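Local coordinates for putative lipoprotein (Bacteroides fragilis, PDB 3QNK) that probably helps bind and import glycans at the outer membrane of a gut bacterium, as a putative lipoprotein of the SusD family whose own ligand is unknown, at residues 225-230 against 385-390; 211-216 against 237-242; 252-257 against 363-368. All coordinates share one frame; numbering follows the deposited sequence.

Contact 1: 225-230 against 385-390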
loop_
_atom_site.group_PDB
_atom_site.type_symbol
_atom_site.label_atom_id
_atom_site.label_comp_id
_atom_site.label_asym_id
_atom_site.label_seq_id
_atom_site.Cartn_x
_atom_site.Cartn_y
_atom_site.Cartn_z
ATOM N N ARG B 225 -21.033 25.410 -12.566
ATOM C CA ARG B 225 -20.808 23.948 -12.538
ATOM C C ARG B 225 -20.130 23.426 -13.789
ATOM O O ARG B 225 -19.477 22.386 -13.734
ATOM C CB ARG B 225 -22.116 23.191 -12.370
ATOM C CG ARG B 225 -22.674 23.264 -10.983
ATOM C CD ARG B 225 -23.776 22.287 -10.796
ATOM N NE ARG B 225 -24.851 22.428 -11.788
ATOM C CZ ARG B 225 -26.055 22.951 -11.552
ATOM N NH1 ARG B 225 -26.376 23.387 -10.334
ATOM N NH2 ARG B 225 -26.954 23.008 -12.517
ATOM N N SER B 226 -20.267 24.138 -14.903
ATOM C CA SER B 226 -19.678 23.730 -16.176
ATOM C C SER B 226 -18.134 23.735 -16.168
ATOM O O SER B 226 -17.547 23.252 -17.126
ATOM C CB SER B 226 -20.205 24.597 -17.313
ATOM O OG SER B 226 -19.500 25.822 -17.335
ATOM N N ILE B 227 -17.480 24.258 -15.109
ATOM C CA ILE B 227 -16.014 24.270 -14.989
ATOM C C ILE B 227 -15.559 22.814 -14.934
ATOM O O ILE B 227 -14.592 22.422 -15.595
ATOM C CB ILE B 227 -15.586 25.091 -13.737
ATOM C CG1 ILE B 227 -15.872 26.597 -13.924
ATOM C CG2 ILE B 227 -14.109 24.855 -13.344
ATOM C CD1 ILE B 227 -15.863 27.418 -12.637
ATOM N N TRP B 228 -16.343 21.996 -14.226
ATOM C CA TRP B 228 -16.056 20.594 -13.968
ATOM C C TRP B 228 -16.591 19.633 -15.015
ATOM O O TRP B 228 -16.291 18.431 -14.912
ATOM C CB TRP B 228 -16.604 20.227 -12.598
ATOM C CG TRP B 228 -15.792 20.906 -11.549
ATOM C CD1 TRP B 228 -14.567 20.518 -11.095
ATOM C CD2 TRP B 228 -16.032 22.208 -11.000
ATOM N NE1 TRP B 228 -14.039 21.485 -10.279
ATOM C CE2 TRP B 228 -14.939 22.515 -10.162
ATOM C CE3 TRP B 228 -17.097 23.124 -11.085
ATOM C CZ2 TRP B 228 -14.878 23.702 -9.402
ATOM C CZ3 TRP B 228 -17.019 24.316 -10.368
ATOM C CH2 TRP B 228 -15.917 24.599 -9.541
ATOM N N TRP B 229 -17.341 20.137 -16.033
ATOM C CA TRP B 229 -17.897 19.253 -17.056
ATOM C C TRP B 229 -16.821 18.665 -17.899
ATOM O O TRP B 229 -15.891 19.368 -18.312
ATOM C CB TRP B 229 -18.895 19.953 -17.988
ATOM C CG TRP B 229 -20.170 20.402 -17.359
ATOM C CD1 TRP B 229 -20.586 20.184 -16.077
ATOM C CD2 TRP B 229 -21.184 21.177 -17.987
ATOM N NE1 TRP B 229 -21.793 20.791 -15.865
ATOM C CE2 TRP B 229 -22.194 21.402 -17.024
ATOM C CE3 TRP B 229 -21.342 21.711 -19.276
ATOM C CZ2 TRP B 229 -23.339 22.153 -17.304
ATOM C CZ3 TRP B 229 -22.486 22.445 -19.557
ATOM C CH2 TRP B 229 -23.474 22.651 -18.579
ATOM N N THR B 230 -16.963 17.361 -18.172
ATOM C CA THR B 230 -16.055 16.597 -19.022
ATOM C C THR B 230 -16.218 17.110 -20.462
ATOM O O THR B 230 -15.228 17.151 -21.201
ATOM C CB THR B 230 -16.286 15.106 -18.839
ATOM O OG1 THR B 230 -17.687 14.868 -18.827
ATOM C CG2 THR B 230 -15.696 14.589 -17.514
ATOM N N ASN B 385 -13.434 14.946 -13.380
ATOM C CA ASN B 385 -12.438 15.895 -13.834
ATOM C C ASN B 385 -11.972 16.619 -12.573
ATOM O O ASN B 385 -12.566 17.629 -12.138
ATOM C CB ASN B 385 -13.013 16.833 -14.933
ATOM C CG ASN B 385 -11.988 17.692 -15.660
ATOM O OD1 ASN B 385 -10.770 17.431 -15.637
ATOM N ND2 ASN B 385 -12.474 18.726 -16.365
ATOM N N TRP B 386 -10.961 16.020 -11.922
ATOM C CA TRP B 386 -10.392 16.560 -10.689
ATOM C C TRP B 386 -9.453 17.710 -11.022
ATOM O O TRP B 386 -8.376 17.480 -11.570
ATOM C CB TRP B 386 -9.676 15.457 -9.882
ATOM C CG TRP B 386 -9.306 15.894 -8.498
ATOM C CD1 TRP B 386 -8.048 15.997 -7.978
ATOM C CD2 TRP B 386 -10.209 16.336 -7.467
ATOM N NE1 TRP B 386 -8.108 16.468 -6.678
ATOM C CE2 TRP B 386 -9.423 16.696 -6.347
ATOM C CE3 TRP B 386 -11.603 16.525 -7.406
ATOM C CZ2 TRP B 386 -9.989 17.190 -5.167
ATOM C CZ3 TRP B 386 -12.160 17.037 -6.243
ATOM C CH2 TRP B 386 -11.362 17.333 -5.129
ATOM N N ILE B 387 -9.887 18.941 -10.740
ATOM C CA ILE B 387 -9.105 20.138 -11.051
ATOM C C ILE B 387 -8.263 20.523 -9.838
ATOM O O ILE B 387 -8.757 21.130 -8.870
ATOM C CB ILE B 387 -9.982 21.295 -11.556
ATOM C CG1 ILE B 387 -10.870 20.799 -12.719
ATOM C CG2 ILE B 387 -9.095 22.464 -11.961
ATOM C CD1 ILE B 387 -12.049 21.693 -13.075
ATOM N N ILE B 388 -6.984 20.163 -9.909
ATOM C CA ILE B 388 -6.016 20.421 -8.845
ATOM C C ILE B 388 -5.718 21.930 -8.818
ATOM O O ILE B 388 -5.694 22.509 -7.751
ATOM C CB ILE B 388 -4.745 19.511 -9.008
ATOM C CG1 ILE B 388 -5.143 18.005 -8.907
ATOM C CG2 ILE B 388 -3.698 19.836 -7.950
ATOM C CD1 ILE B 388 -4.188 16.994 -9.521
ATOM N N LEU B 389 -5.574 22.573 -9.968
ATOM C CA LEU B 389 -5.311 24.005 -10.011
ATOM C C LEU B 389 -6.247 24.719 -11.018
ATOM O O LEU B 389 -6.266 24.380 -12.209
ATOM C CB LEU B 389 -3.830 24.288 -10.351
ATOM C CG LEU B 389 -2.728 23.717 -9.435
ATOM C CD1 LEU B 389 -1.361 23.775 -10.154
ATOM C CD2 LEU B 389 -2.647 24.487 -8.136
ATOM N N ARG B 390 -7.038 25.688 -10.496
ATOM C CA ARG B 390 -7.980 26.569 -11.204
ATOM C C ARG B 390 -7.495 28.019 -11.183
ATOM O O ARG B 390 -6.917 28.451 -10.178
ATOM C CB ARG B 390 -9.334 26.545 -10.502
ATOM C CG ARG B 390 -10.331 25.478 -10.883
ATOM C CD ARG B 390 -11.390 25.427 -9.771
ATOM N NE ARG B 390 -12.190 26.640 -9.799
ATOM C CZ ARG B 390 -12.954 27.093 -8.821
ATOM N NH1 ARG B 390 -13.063 26.419 -7.689
ATOM N NH2 ARG B 390 -13.642 28.206 -8.979
#

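Contact 2: 211-216 against 237-242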
loop_
_atom_site.group_PDB
_atom_site.type_symbol
_atom_site.label_atom_id
_atom_site.label_comp_id
_atom_site.label_asym_id
_atom_site.label_seq_id
_atom_site.Cartn_x
_atom_site.Cartn_y
_atom_site.Cartn_z
ATOM N N LEU B 211 -0.381 34.591 -18.630
ATOM C CA LEU B 211 -0.395 33.348 -19.401
ATOM C C LEU B 211 -1.720 33.009 -20.119
ATOM O O LEU B 211 -1.885 31.870 -20.596
ATOM C CB LEU B 211 0.037 32.188 -18.489
ATOM C CG LEU B 211 1.502 32.264 -18.084
ATOM C CD1 LEU B 211 1.821 31.300 -16.988
ATOM C CD2 LEU B 211 2.428 32.115 -19.288
ATOM N N GLY B 212 -2.596 34.004 -20.268
ATOM C CA GLY B 212 -3.858 33.829 -20.972
ATOM C C GLY B 212 -4.899 32.914 -20.346
ATOM O O GLY B 212 -5.686 32.291 -21.061
ATOM N N TYR B 213 -4.942 32.815 -19.012
ATOM C CA TYR B 213 -6.034 32.044 -18.414
ATOM C C TYR B 213 -7.262 32.986 -18.296
ATOM O O TYR B 213 -7.116 34.199 -18.417
ATOM C CB TYR B 213 -5.619 31.429 -17.064
ATOM C CG TYR B 213 -4.591 30.327 -17.191
ATOM C CD1 TYR B 213 -4.955 29.053 -17.624
ATOM C CD2 TYR B 213 -3.258 30.555 -16.882
ATOM C CE1 TYR B 213 -4.014 28.044 -17.779
ATOM C CE2 TYR B 213 -2.305 29.547 -17.016
ATOM C CZ TYR B 213 -2.687 28.290 -17.465
ATOM O OH TYR B 213 -1.771 27.263 -17.566
ATOM N N GLU B 214 -8.453 32.448 -18.133
ATOM C CA GLU B 214 -9.652 33.278 -18.035
ATOM C C GLU B 214 -10.686 32.582 -17.154
ATOM O O GLU B 214 -10.848 31.364 -17.261
ATOM C CB GLU B 214 -10.210 33.542 -19.448
ATOM C CG GLU B 214 -11.134 34.739 -19.588
ATOM C CD GLU B 214 -11.877 34.756 -20.912
ATOM O OE1 GLU B 214 -11.207 34.750 -21.977
ATOM O OE2 GLU B 214 -13.131 34.719 -20.881
ATOM N N LEU B 215 -11.359 33.333 -16.258
ATOM C CA LEU B 215 -12.397 32.764 -15.382
ATOM C C LEU B 215 -13.655 32.476 -16.184
ATOM O O LEU B 215 -14.098 33.334 -16.953
ATOM C CB LEU B 215 -12.751 33.686 -14.205
ATOM C CG LEU B 215 -11.696 33.922 -13.129
ATOM C CD1 LEU B 215 -12.154 34.968 -12.150
ATOM C CD2 LEU B 215 -11.379 32.660 -12.364
ATOM N N VAL B 216 -14.203 31.250 -16.055
ATOM C CA VAL B 216 -15.449 30.844 -16.732
ATOM C C VAL B 216 -16.573 31.700 -16.132
ATOM O O VAL B 216 -16.570 31.951 -14.917
ATOM C CB VAL B 216 -15.692 29.319 -16.517
ATOM C CG1 VAL B 216 -17.137 28.891 -16.769
ATOM C CG2 VAL B 216 -14.717 28.465 -17.302
ATOM N N GLU B 237 -10.169 28.264 -17.524
ATOM C CA GLU B 237 -9.996 28.380 -16.076
ATOM C C GLU B 237 -9.095 27.254 -15.521
ATOM O O GLU B 237 -8.401 27.457 -14.525
ATOM C CB GLU B 237 -11.354 28.364 -15.373
ATOM C CG GLU B 237 -11.268 28.397 -13.847
ATOM C CD GLU B 237 -12.316 29.214 -13.136
ATOM O OE1 GLU B 237 -13.184 29.816 -13.810
ATOM O OE2 GLU B 237 -12.257 29.260 -11.889
ATOM N N ILE B 238 -9.126 26.073 -16.149
ATOM C CA ILE B 238 -8.328 24.929 -15.731
ATOM C C ILE B 238 -6.835 25.232 -15.935
ATOM O O ILE B 238 -6.436 25.610 -17.025
ATOM C CB ILE B 238 -8.770 23.635 -16.473
ATOM C CG1 ILE B 238 -10.232 23.261 -16.137
ATOM C CG2 ILE B 238 -7.837 22.483 -16.128
ATOM C CD1 ILE B 238 -10.886 22.281 -17.100
ATOM N N ILE B 239 -6.029 25.092 -14.878
ATOM C CA ILE B 239 -4.576 25.278 -14.955
ATOM C C ILE B 239 -3.935 23.878 -14.952
ATOM O O ILE B 239 -3.091 23.607 -15.789
ATOM C CB ILE B 239 -4.025 26.218 -13.855
ATOM C CG1 ILE B 239 -4.503 27.663 -14.093
ATOM C CG2 ILE B 239 -2.514 26.167 -13.810
ATOM C CD1 ILE B 239 -4.180 28.692 -12.974
ATOM N N PHE B 240 -4.366 22.987 -14.044
ATOM C CA PHE B 240 -3.899 21.605 -13.943
ATOM C C PHE B 240 -5.010 20.714 -13.426
ATOM O O PHE B 240 -5.630 21.023 -12.408
ATOM C CB PHE B 240 -2.629 21.463 -13.051
ATOM C CG PHE B 240 -1.972 20.101 -13.171
ATOM C CD1 PHE B 240 -1.208 19.769 -14.289
ATOM C CD2 PHE B 240 -2.150 19.141 -12.191
ATOM C CE1 PHE B 240 -0.643 18.497 -14.419
ATOM C CE2 PHE B 240 -1.567 17.875 -12.314
ATOM C CZ PHE B 240 -0.813 17.565 -13.422
ATOM N N ASP B 241 -5.255 19.602 -14.131
ATOM C CA ASP B 241 -6.276 18.627 -13.744
ATOM C C ASP B 241 -5.862 17.183 -14.064
ATOM O O ASP B 241 -4.851 16.942 -14.732
ATOM C CB ASP B 241 -7.634 18.939 -14.409
ATOM C CG ASP B 241 -7.698 18.868 -15.939
ATOM O OD1 ASP B 241 -6.656 18.534 -16.578
ATOM O OD2 ASP B 241 -8.778 19.157 -16.498
ATOM N N VAL B 242 -6.663 16.237 -13.562
ATOM C CA VAL B 242 -6.569 14.801 -13.781
ATOM C C VAL B 242 -7.991 14.275 -13.990
ATOM O O VAL B 242 -8.908 14.679 -13.271
ATOM C CB VAL B 242 -5.797 14.002 -12.685
ATOM C CG1 VAL B 242 -4.300 14.223 -12.790
ATOM C CG2 VAL B 242 -6.277 14.324 -11.297
#

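Contact 3: 252-257 against 363-368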
loop_
_atom_site.group_PDB
_atom_site.type_symbol
_atom_site.label_atom_id
_atom_site.label_comp_id
_atom_site.label_asym_id
_atom_site.label_seq_id
_atom_site.Cartn_x
_atom_site.Cartn_y
_atom_site.Cartn_z
ATOM N N ASN B 252 -14.601 4.825 -6.547
ATOM C CA ASN B 252 -15.006 5.762 -7.584
ATOM C C ASN B 252 -15.561 7.027 -6.942
ATOM O O ASN B 252 -16.620 6.988 -6.319
ATOM C CB ASN B 252 -16.023 5.121 -8.530
ATOM C CG ASN B 252 -16.452 6.045 -9.630
ATOM O OD1 ASN B 252 -17.333 6.896 -9.456
ATOM N ND2 ASN B 252 -15.795 5.931 -10.764
HETATM N N MSE B 253 -14.841 8.145 -7.122
HETATM C CA MSE B 253 -15.128 9.470 -6.582
HETATM C C MSE B 253 -16.593 9.913 -6.777
HETATM O O MSE B 253 -17.173 10.492 -5.851
HETATM C CB MSE B 253 -14.182 10.490 -7.195
HETATM C CG MSE B 253 -14.264 11.821 -6.523
HETATM SE SE MSE B 253 -12.815 12.968 -6.930
HETATM C CE MSE B 253 -12.951 13.933 -5.343
HETATM N N MSE B 254 -17.187 9.639 -7.957
HETATM C CA MSE B 254 -18.569 10.012 -8.256
HETATM C C MSE B 254 -19.572 9.155 -7.484
HETATM O O MSE B 254 -20.457 9.714 -6.842
HETATM C CB MSE B 254 -18.832 9.907 -9.755
HETATM C CG MSE B 254 -20.183 10.470 -10.154
HETATM SE SE MSE B 254 -20.813 9.817 -11.863
HETATM C CE MSE B 254 -22.578 10.799 -11.916
ATOM N N VAL B 255 -19.461 7.806 -7.567
ATOM C CA VAL B 255 -20.388 6.875 -6.917
ATOM C C VAL B 255 -20.305 7.049 -5.393
ATOM O O VAL B 255 -21.340 7.109 -4.739
ATOM C CB VAL B 255 -20.122 5.422 -7.373
ATOM C CG1 VAL B 255 -20.986 4.416 -6.617
ATOM C CG2 VAL B 255 -20.348 5.284 -8.871
ATOM N N CYS B 256 -19.098 7.227 -4.853
ATOM C CA CYS B 256 -18.865 7.420 -3.430
ATOM C C CYS B 256 -19.528 8.659 -2.880
ATOM O O CYS B 256 -19.811 8.674 -1.691
ATOM C CB CYS B 256 -17.373 7.465 -3.144
ATOM S SG CYS B 256 -16.579 5.845 -3.171
ATOM N N ASN B 257 -19.711 9.715 -3.690
ATOM C CA ASN B 257 -20.259 10.966 -3.191
ATOM C C ASN B 257 -21.615 11.301 -3.808
ATOM O O ASN B 257 -22.167 12.384 -3.553
ATOM C CB ASN B 257 -19.247 12.083 -3.394
ATOM C CG ASN B 257 -17.991 11.838 -2.575
ATOM O OD1 ASN B 257 -17.965 11.981 -1.347
ATOM N ND2 ASN B 257 -16.952 11.362 -3.223
ATOM N N LYS B 363 -20.961 20.237 -7.464
ATOM C CA LYS B 363 -19.697 20.699 -8.025
ATOM C C LYS B 363 -19.145 19.781 -9.145
ATOM O O LYS B 363 -19.650 19.807 -10.263
ATOM C CB LYS B 363 -18.640 20.881 -6.915
ATOM C CG LYS B 363 -18.006 22.263 -6.946
ATOM C CD LYS B 363 -16.623 22.229 -6.377
ATOM C CE LYS B 363 -16.038 23.608 -6.185
ATOM N NZ LYS B 363 -16.833 24.547 -5.359
ATOM N N TRP B 364 -18.142 18.949 -8.823
ATOM C CA TRP B 364 -17.481 18.058 -9.768
ATOM C C TRP B 364 -18.302 16.792 -10.078
ATOM O O TRP B 364 -17.824 15.983 -10.870
ATOM C CB TRP B 364 -16.047 17.724 -9.316
ATOM C CG TRP B 364 -15.888 17.588 -7.832
ATOM C CD1 TRP B 364 -15.470 18.548 -6.953
ATOM C CD2 TRP B 364 -16.264 16.454 -7.039
ATOM N NE1 TRP B 364 -15.522 18.059 -5.658
ATOM C CE2 TRP B 364 -16.008 16.780 -5.685
ATOM C CE3 TRP B 364 -16.771 15.177 -7.348
ATOM C CZ2 TRP B 364 -16.210 15.870 -4.647
ATOM C CZ3 TRP B 364 -16.975 14.279 -6.318
ATOM C CH2 TRP B 364 -16.696 14.628 -4.984
ATOM N N ILE B 365 -19.518 16.623 -9.512
ATOM C CA ILE B 365 -20.387 15.518 -9.925
ATOM C C ILE B 365 -21.253 16.088 -11.067
ATOM O O ILE B 365 -22.010 17.034 -10.842
ATOM C CB ILE B 365 -21.223 14.838 -8.813
ATOM C CG1 ILE B 365 -20.303 14.232 -7.740
ATOM C CG2 ILE B 365 -22.104 13.727 -9.434
ATOM C CD1 ILE B 365 -21.006 13.760 -6.480
ATOM N N ASP B 366 -21.095 15.550 -12.303
ATOM C CA ASP B 366 -21.800 16.020 -13.494
ATOM C C ASP B 366 -23.253 15.502 -13.535
ATOM O O ASP B 366 -23.614 14.723 -14.417
ATOM C CB ASP B 366 -21.037 15.623 -14.769
ATOM C CG ASP B 366 -21.327 16.439 -16.028
ATOM O OD1 ASP B 366 -22.337 17.205 -16.032
ATOM O OD2 ASP B 366 -20.541 16.317 -17.010
ATOM N N TYR B 367 -24.094 15.983 -12.598
ATOM C CA TYR B 367 -25.519 15.701 -12.549
ATOM C C TYR B 367 -26.236 16.428 -13.708
ATOM O O TYR B 367 -27.379 16.107 -14.030
ATOM C CB TYR B 367 -26.109 16.151 -11.217
ATOM C CG TYR B 367 -25.752 15.323 -10.005
ATOM C CD1 TYR B 367 -26.019 13.955 -9.966
ATOM C CD2 TYR B 367 -25.295 15.929 -8.836
ATOM C CE1 TYR B 367 -25.761 13.196 -8.825
ATOM C CE2 TYR B 367 -25.034 15.179 -7.689
ATOM C CZ TYR B 367 -25.275 13.814 -7.688
ATOM O OH TYR B 367 -25.024 13.065 -6.568
ATOM N N ASP B 368 -25.562 17.413 -14.332
ATOM C CA ASP B 368 -26.108 18.143 -15.471
ATOM C C ASP B 368 -26.148 17.261 -16.730
ATOM O O ASP B 368 -27.182 17.196 -17.402
ATOM C CB ASP B 368 -25.279 19.410 -15.765
ATOM C CG ASP B 368 -25.392 20.514 -14.733
ATOM O OD1 ASP B 368 -26.468 21.118 -14.635
ATOM O OD2 ASP B 368 -24.386 20.780 -14.033
HETATM O O HOH W 1 -24.203 14.135 -4.386
#

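Contact 1: 225-230 against 385-390
Trp228 (chi1 -70°) and Ile387 (chi1 -52°) both hold their first branch, CG and CG1 respectively, beside the backbone N and anti to the carbonyl carbon, which brings the isoleucine tip up against the indole. Crossing at about a right angle, Ile387 CD1 reaches the pyrrole end of the ring, 3.4 Å from Trp228 CD1. The same methyl lies 3.8 Å from Ile227 CG2; Ile227 CG2 in turn lies over one face of the indole. Segment 385-390 turns a corner at Ile388: Ile388 and Leu389 form a classic beta bulge facing Phe240, and the short strands before and after it flank strand 238-244 on its two sides, in a small antiparallel sheet of this largely helical SusD-like fold. Beyond the corner, the Arg390 chain bends at chi3 and brings one guanidinium face against the benzene edge of Trp228, the two planes 73° apart, with Arg390 NH1 3.7 Å from Trp228 CZ2. Its charge is met by salt bridges to Glu446 and Glu450. At the other end Asn385 CB packs 3.6 Å from Trp228 O, while Asn385 OD1 accepts a hydrogen bond from Gln243.

Contact 2: 211-216 against 237-242
Glu237, just ahead of strand 238-244, reaches into the loop 211-216, and nearly every atom of its side chain beyond CA has a neighbour there. Glu237 CB lies 3.6 Å from Glu214 O and 3.9 Å from Val216 CG2. From CB the chain leaves with CG anti to the backbone N (chi1 177°) and then bends at chi2, a course that lays the carboxylate against Leu215 and Val216. Glu237 CD comes 3.7 Å from Leu215 CD2, and the same methyl sits 3.5 Å from Glu237 OE2. Glu237 OE1 takes the one hydrogen bond across the contact, from Val216 N at 2.9 Å with an N-H...O angle of 155°; the donor approaches nearly end-on to the C-O bond. Outside the two segments, OE1 is also salt-bridged to Arg421 NH1, which in addition donates to Val216 O, while OE2 has a long, weak ion pair with Arg390.

Farther along, Tyr213 spreads its ring over Ile239 in a CH-pi contact: Ile239 CG1 stands 3.7 Å from the centroid of the Tyr213 ring, 11° off the normal. Tyr213 CE1 also lies 3.5 Å from Ile238 O, and the phenol oxygen is hydrogen-bonded to Thr180. Ile239 and Phe240 form a classic beta bulge opposite Leu389, and Ile239 packs in turn on Ala183 and Ala186, so Ile239 lies between the tyrosine ring and helix 181-194.

A buried carboxylate oxygen that receives both a backbone N-H and an arginine is probably ionised, and because Arg421 also binds Val216 O, acid, arginine and loop backbone form one polar cluster beside the apolar Leu215 methyl.

Contact 3: 252-257 against 363-368
The short helix 253-257, whose backbone hydrogen bonds are in part weak, comes nearest the irregular loop 363-368 where Met254 CA and Ile365 CA are 6.0 Å apart. No direct hydrogen bond joins the two segments; the contact is made mostly by side chains, with Asn257 O also touching Ile365 CD1. Met253, a selenomethionine, sets CG anti to its backbone N (chi1 -170°) and runs extended, passing at about a right angle across one face of Trp364. Its CE stands 3.9 Å from the centroid of the six-membered ring of Trp364, 16° off the normal, and its SE lies 4.6 Å from the same centroid, a Met-aromatic contact with selenium in place of sulfur. Asn257 instead meets the edge of that indole, its amide plane 89° from the ring. The amide is held there by its own bonds: Asn257 ND2 donates to Met253 O at 2.8 Å, on a lone pair in the carbonyl plane, and to Gly35 O, while OD1 accepts from Leu274 N.

Ile365 fills the angle between Asn257 and Met254, also a selenomethionine. Ile365 CG2 lies 3.8 Å from Met254 CG and Ile365 CD1 3.9 Å from Asn257 CB; CG2 also covers one face of the Tyr367 ring. A water bridges the segments, donating to Asn257 O at 2.8 Å and accepting from Tyr367 OH at 2.6 Å. At the other end Asn252 is the N-cap, its OD1 accepting from Val255 N on a lone pair, and it touches Met138 of the second subunit.

Within the SusD-family fold, helix 253-257 and loop 363-368 both lie against strand 384-387: Met253 packs on Thr384 and Trp386, and Trp386 also meets Trp364 edge-to-face.

Overall arrangement
Contacts 1 and 2, their centres about 9 Å apart, are joined by the small antiparallel sheet: Ile239 N is 2.8 Å from Leu389 O, and Trp386 N 2.8 Å from Val242 O, both probable hydrogen bonds. Contact 3 lies about 12 Å, centre to centre, from contact 1. They meet through Asp368, whose OD2 is 2.8 Å from Arg225 NE in a salt bridge and probably also accepts from Trp229 NE1, and where Trp228 CZ2 packs 3.4 Å from Lys363 CE. Contacts 2 and 3, with centres about 21 Å and nearest atoms about 8 Å apart, do not touch, although strand 238-244 leads along the chain to helix 253-257. Contact 1 thus stands between them.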